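Local coordinates for uncharacterized protein VP1736 (Vibrio parahaemolyticus, PDB 3LXQ), which is of unknown function but carries a sulfatase-family domain of the alkaline phosphatase clan, built on a mixed beta sheet flanked by helices, at residues Leu282-Phe286 and Ile299-Ile303; Leu116-Gly120 and Ala325-Gly329. All coordinates share one frame; numbering follows the deposited sequence.

Contact 1. Residues Leu282-Phe286 and Ile299-Ile303; sequences LGTFF and IFIVI
Phe286 turns the edge of its ring toward the face of Phe300, a T-shaped pair with centroids 5.8 Å apart and planes at 65°. The same ring serves a second neighbour, its CE2 lying 3.8 Å from Val302 CG2, again at the edge, while Phe285 CD2 sits 4.1 Å above its plane, over the centre, taking one face. Phe285, with CG anti to the backbone N (chi1 176°), points at the strand, its CE2 coming edge-on to within 3.9 Å of CE2 of Phe300. Helix 271-289 and strand 298-304 belong to the alpha/beta core of the sulfatase-like domain; the helix packs on one face of the mixed sheet, segment 282-286 running nearly antiparallel to segment 299-303, their axes 12.3 Å apart. Such spacing suits phenylalanine, whose long flat side chain can bridge it. One turn earlier, Leu282 meets Val302 tip to tip, CD2 to CG1 at 3.9 Å. Short, branched Val302 fits a strand; CG1 anti to the backbone N (chi1 179°) and CG2 anti to the carbonyl carbon turn one methyl to Leu282 and the other to Phe286. Ala227 and Phe231 of helix 220-234 touch Phe285, and the Trp295 ring meets that of Phe300.

Contact 2. Residues Leu116-Gly120 and Ala325-Gly329; sequences LMQEG and ALIIG
The end of helix 111-118 and the turn after it lie against strand 322-328, the backbones closing from 6.5 Å between CA of Met117 and CA of Leu326 to 5.0 Å between CA of Gly120 and CA of Ile328. With no side chain, Gly120 can bring its CA to 3.8 Å from Ile327 O, in the closest part of the backbone approach. Leu326 and Ile328 both point at the helix end. The CD2 methyl of Leu326 packs 3.9 Å from Gly120 C. Ile328 stretches outward, CG1 anti to the backbone N (chi1 -172°) and chi2 also extended, which carries CD1 to 3.8 Å from Leu116 O and 4.0 Å from Glu119 CB. Leu116 crosses it at about a right angle, CD2 to CD1 at 4.1 Å. Met117, modelled as selenomethionine, starts away from the strand, but its bent chain brings CE back beside Leu326; the modelled approach is too short to be trusted in detail. Glu119 offers only its aliphatic base to Ile328, its carboxylate OE2 forming a salt bridge with Lys290. The chain passes directly from this turn into strand 121-127, antiparallel partner of strand 322-328, so the contact is a helix-to-strand connection folded over a neighbouring strand of the mixed sheet in the sulfatase-like alpha/beta domain.

Contacts 1 and 2 are both buried and sit about 8 Å apart between centres, joined through adjacent antiparallel strands, 298-304 and 322-328. Probable backbone hydrogen bonds tie them, Val302 N to Leu326 O at 2.8 Å and Phe300 N to Ile328 O at 2.9 Å. The two helices also meet: Phe286 CD2 packs 3.6 Å from Leu116 CD1, and Phe286 touches Ile328 as well, making the apolar layer continuous. Their chemistry differs with place. Contact 1 spans a full helix-to-sheet gap with aromatic rings, whereas contact 2 brings a helix end and the Gly120 that follows it close with aliphatic groups, and has a partly exposed glutamate at its margin.

Contact 1. Residues Leu282-Phe286 and Ile299-Ile303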
loop_
_atom_site.group_PDB
_atom_site.type_symbol
_atom_site.label_atom_id
_atom_site.label_comp_id
_atom_site.label_asym_id
_atom_site.label_seq_id
_atom_site.Cartn_x
_atom_site.Cartn_y
_atom_site.Cartn_z
ATOM N N LEU A 282 -2.223 -0.127 17.924
ATOM C CA LEU A 282 -0.925 0.001 17.251
ATOM C C LEU A 282 0.160 0.423 18.234
ATOM O O LEU A 282 1.276 -0.112 18.197
ATOM C CB LEU A 282 -0.997 0.991 16.078
ATOM C CG LEU A 282 0.277 1.271 15.270
ATOM C CD1 LEU A 282 0.830 0.010 14.614
ATOM C CD2 LEU A 282 0.030 2.349 14.229
ATOM N N GLY A 283 -0.192 1.371 19.109
ATOM C CA GLY A 283 0.702 1.882 20.159
ATOM C C GLY A 283 1.185 0.776 21.076
ATOM O O GLY A 283 2.366 0.736 21.438
ATOM N N THR A 284 0.272 -0.129 21.436
ATOM C CA THR A 284 0.614 -1.318 22.227
ATOM C C THR A 284 1.553 -2.265 21.480
ATOM O O THR A 284 2.380 -2.918 22.106
ATOM C CB THR A 284 -0.634 -2.116 22.737
ATOM O OG1 THR A 284 -1.347 -2.676 21.630
ATOM C CG2 THR A 284 -1.563 -1.233 23.560
ATOM N N PHE A 285 1.436 -2.337 20.155
ATOM C CA PHE A 285 2.397 -3.105 19.355
ATOM C C PHE A 285 3.789 -2.490 19.419
ATOM O O PHE A 285 4.765 -3.206 19.653
ATOM C CB PHE A 285 1.988 -3.230 17.887
ATOM C CG PHE A 285 3.020 -3.930 17.041
ATOM C CD1 PHE A 285 3.069 -5.317 16.992
ATOM C CD2 PHE A 285 3.977 -3.205 16.337
ATOM C CE1 PHE A 285 4.031 -5.970 16.228
ATOM C CE2 PHE A 285 4.956 -3.850 15.581
ATOM C CZ PHE A 285 4.982 -5.229 15.521
ATOM N N PHE A 286 3.880 -1.178 19.196
ATOM C CA PHE A 286 5.188 -0.499 19.172
ATOM C C PHE A 286 5.867 -0.388 20.541
ATOM O O PHE A 286 7.105 -0.356 20.618
ATOM C CB PHE A 286 5.118 0.865 18.468
ATOM C CG PHE A 286 5.265 0.777 16.967
ATOM C CD1 PHE A 286 6.506 0.513 16.389
ATOM C CD2 PHE A 286 4.158 0.934 16.128
ATOM C CE1 PHE A 286 6.647 0.414 15.008
ATOM C CE2 PHE A 286 4.293 0.841 14.736
ATOM C CZ PHE A 286 5.533 0.574 14.178
ATOM N N ILE A 299 12.596 -3.444 9.527
ATOM C CA ILE A 299 11.944 -2.257 9.004
ATOM C C ILE A 299 10.434 -2.465 9.074
ATOM O O ILE A 299 9.918 -3.505 8.646
ATOM C CB ILE A 299 12.352 -1.967 7.525
ATOM C CG1 ILE A 299 13.855 -1.678 7.401
ATOM C CG2 ILE A 299 11.498 -0.832 6.918
ATOM C CD1 ILE A 299 14.339 -0.411 8.093
ATOM N N PHE A 300 9.740 -1.464 9.618
ATOM C CA PHE A 300 8.297 -1.482 9.767
ATOM C C PHE A 300 7.694 -0.399 8.890
ATOM O O PHE A 300 8.265 0.688 8.756
ATOM C CB PHE A 300 7.904 -1.228 11.227
ATOM C CG PHE A 300 8.457 -2.241 12.199
ATOM C CD1 PHE A 300 9.740 -2.096 12.728
ATOM C CD2 PHE A 300 7.692 -3.330 12.599
ATOM C CE1 PHE A 300 10.257 -3.026 13.631
ATOM C CE2 PHE A 300 8.204 -4.283 13.509
ATOM C CZ PHE A 300 9.483 -4.125 14.020
ATOM N N ILE A 301 6.549 -0.700 8.279
ATOM C CA ILE A 301 5.790 0.327 7.589
ATOM C C ILE A 301 4.353 0.360 8.118
ATOM O O ILE A 301 3.708 -0.653 8.201
ATOM C CB ILE A 301 5.915 0.238 6.012
ATOM C CG1 ILE A 301 5.198 1.402 5.335
ATOM C CG2 ILE A 301 5.410 -1.100 5.451
ATOM C CD1 ILE A 301 5.519 1.512 3.855
ATOM N N VAL A 302 3.889 1.530 8.523
ATOM C CA VAL A 302 2.482 1.707 8.881
ATOM C C VAL A 302 1.857 2.399 7.684
ATOM O O VAL A 302 2.203 3.534 7.374
ATOM C CB VAL A 302 2.274 2.608 10.116
ATOM C CG1 VAL A 302 0.774 2.775 10.412
ATOM C CG2 VAL A 302 3.023 2.070 11.344
ATOM N N ILE A 303 0.939 1.715 7.012
ATOM C CA ILE A 303 0.300 2.272 5.824
ATOM C C ILE A 303 -1.145 1.764 5.701
ATOM O O ILE A 303 -1.428 0.606 6.014
ATOM C CB ILE A 303 1.146 1.997 4.534
ATOM C CG1 ILE A 303 0.690 2.899 3.376
ATOM C CG2 ILE A 303 1.153 0.509 4.167
ATOM C CD1 ILE A 303 1.599 2.886 2.159
#

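Contact 2. Residues Leu116-Gly120 and Ala325-Gly329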
loop_
_atom_site.group_PDB
_atom_site.type_symbol
_atom_site.label_atom_id
_atom_site.label_comp_id
_atom_site.label_asym_id
_atom_site.label_seq_id
_atom_site.Cartn_x
_atom_site.Cartn_y
_atom_site.Cartn_z
ATOM N N LEU A 116 4.618 8.472 16.826
ATOM C CA LEU A 116 5.514 7.605 16.057
ATOM C C LEU A 116 5.951 8.225 14.718
ATOM O O LEU A 116 7.016 7.893 14.176
ATOM C CB LEU A 116 4.842 6.257 15.809
ATOM C CG LEU A 116 4.605 5.368 17.030
ATOM C CD1 LEU A 116 3.456 4.408 16.776
ATOM C CD2 LEU A 116 5.881 4.617 17.406
HETATM N N MSE A 117 5.114 9.121 14.198
HETATM C CA MSE A 117 5.381 9.846 12.952
HETATM C C MSE A 117 6.622 10.712 13.064
HETATM O O MSE A 117 7.408 10.793 12.126
HETATM C CB MSE A 117 4.192 10.728 12.575
HETATM C CG MSE A 117 2.948 9.974 12.150
HETATM SE SE MSE A 117 2.772 9.822 10.221
HETATM C CE MSE A 117 4.232 8.663 9.825
ATOM N N GLN A 118 6.777 11.365 14.215
ATOM C CA GLN A 118 7.935 12.200 14.486
ATOM C C GLN A 118 9.192 11.339 14.565
ATOM O O GLN A 118 10.297 11.814 14.301
ATOM C CB GLN A 118 7.762 12.986 15.798
ATOM C CG GLN A 118 6.414 13.707 15.995
ATOM C CD GLN A 118 5.926 14.474 14.765
ATOM O OE1 GLN A 118 6.716 15.056 14.012
ATOM N NE2 GLN A 118 4.607 14.478 14.560
ATOM N N GLU A 119 9.012 10.069 14.915
ATOM C CA GLU A 119 10.135 9.163 15.132
ATOM C C GLU A 119 10.665 8.511 13.856
ATOM O O GLU A 119 11.631 7.753 13.915
ATOM C CB GLU A 119 9.770 8.103 16.182
ATOM C CG GLU A 119 9.601 8.678 17.590
ATOM C CD GLU A 119 8.922 7.727 18.560
ATOM O OE1 GLU A 119 8.114 8.203 19.384
ATOM O OE2 GLU A 119 9.199 6.510 18.505
ATOM N N GLY A 120 10.058 8.808 12.703
ATOM C CA GLY A 120 10.506 8.176 11.460
ATOM C C GLY A 120 10.290 8.889 10.134
ATOM O O GLY A 120 10.131 10.116 10.069
ATOM N N ALA A 325 1.518 7.112 5.726
ATOM C CA ALA A 325 2.519 6.088 5.500
ATOM C C ALA A 325 3.691 6.462 6.359
ATOM O O ALA A 325 4.096 7.616 6.382
ATOM C CB ALA A 325 2.927 6.023 4.028
ATOM N N LEU A 326 4.215 5.479 7.078
ATOM C CA LEU A 326 5.329 5.688 7.989
ATOM C C LEU A 326 6.289 4.530 7.882
ATOM O O LEU A 326 5.892 3.379 8.012
ATOM C CB LEU A 326 4.804 5.791 9.429
ATOM C CG LEU A 326 5.635 6.186 10.667
ATOM C CD1 LEU A 326 5.822 4.992 11.573
ATOM C CD2 LEU A 326 6.976 6.855 10.371
ATOM N N ILE A 327 7.557 4.831 7.638
ATOM C CA ILE A 327 8.574 3.805 7.697
ATOM C C ILE A 327 9.398 4.097 8.942
ATOM O O ILE A 327 9.879 5.212 9.147
ATOM C CB ILE A 327 9.443 3.747 6.423
ATOM C CG1 ILE A 327 8.581 3.400 5.194
ATOM C CG2 ILE A 327 10.584 2.740 6.601
ATOM C CD1 ILE A 327 9.345 3.435 3.865
ATOM N N ILE A 328 9.522 3.086 9.785
ATOM C CA ILE A 328 10.139 3.250 11.084
ATOM C C ILE A 328 10.994 2.022 11.378
ATOM O O ILE A 328 10.700 0.907 10.928
ATOM C CB ILE A 328 9.069 3.521 12.185
ATOM C CG1 ILE A 328 9.721 3.889 13.525
ATOM C CG2 ILE A 328 8.079 2.354 12.304
ATOM C CD1 ILE A 328 8.755 4.552 14.521
ATOM N N GLY A 329 12.083 2.252 12.099
ATOM C CA GLY A 329 13.005 1.193 12.431
ATOM C C GLY A 329 14.295 1.827 12.864
ATOM O O GLY A 329 14.532 3.006 12.590
#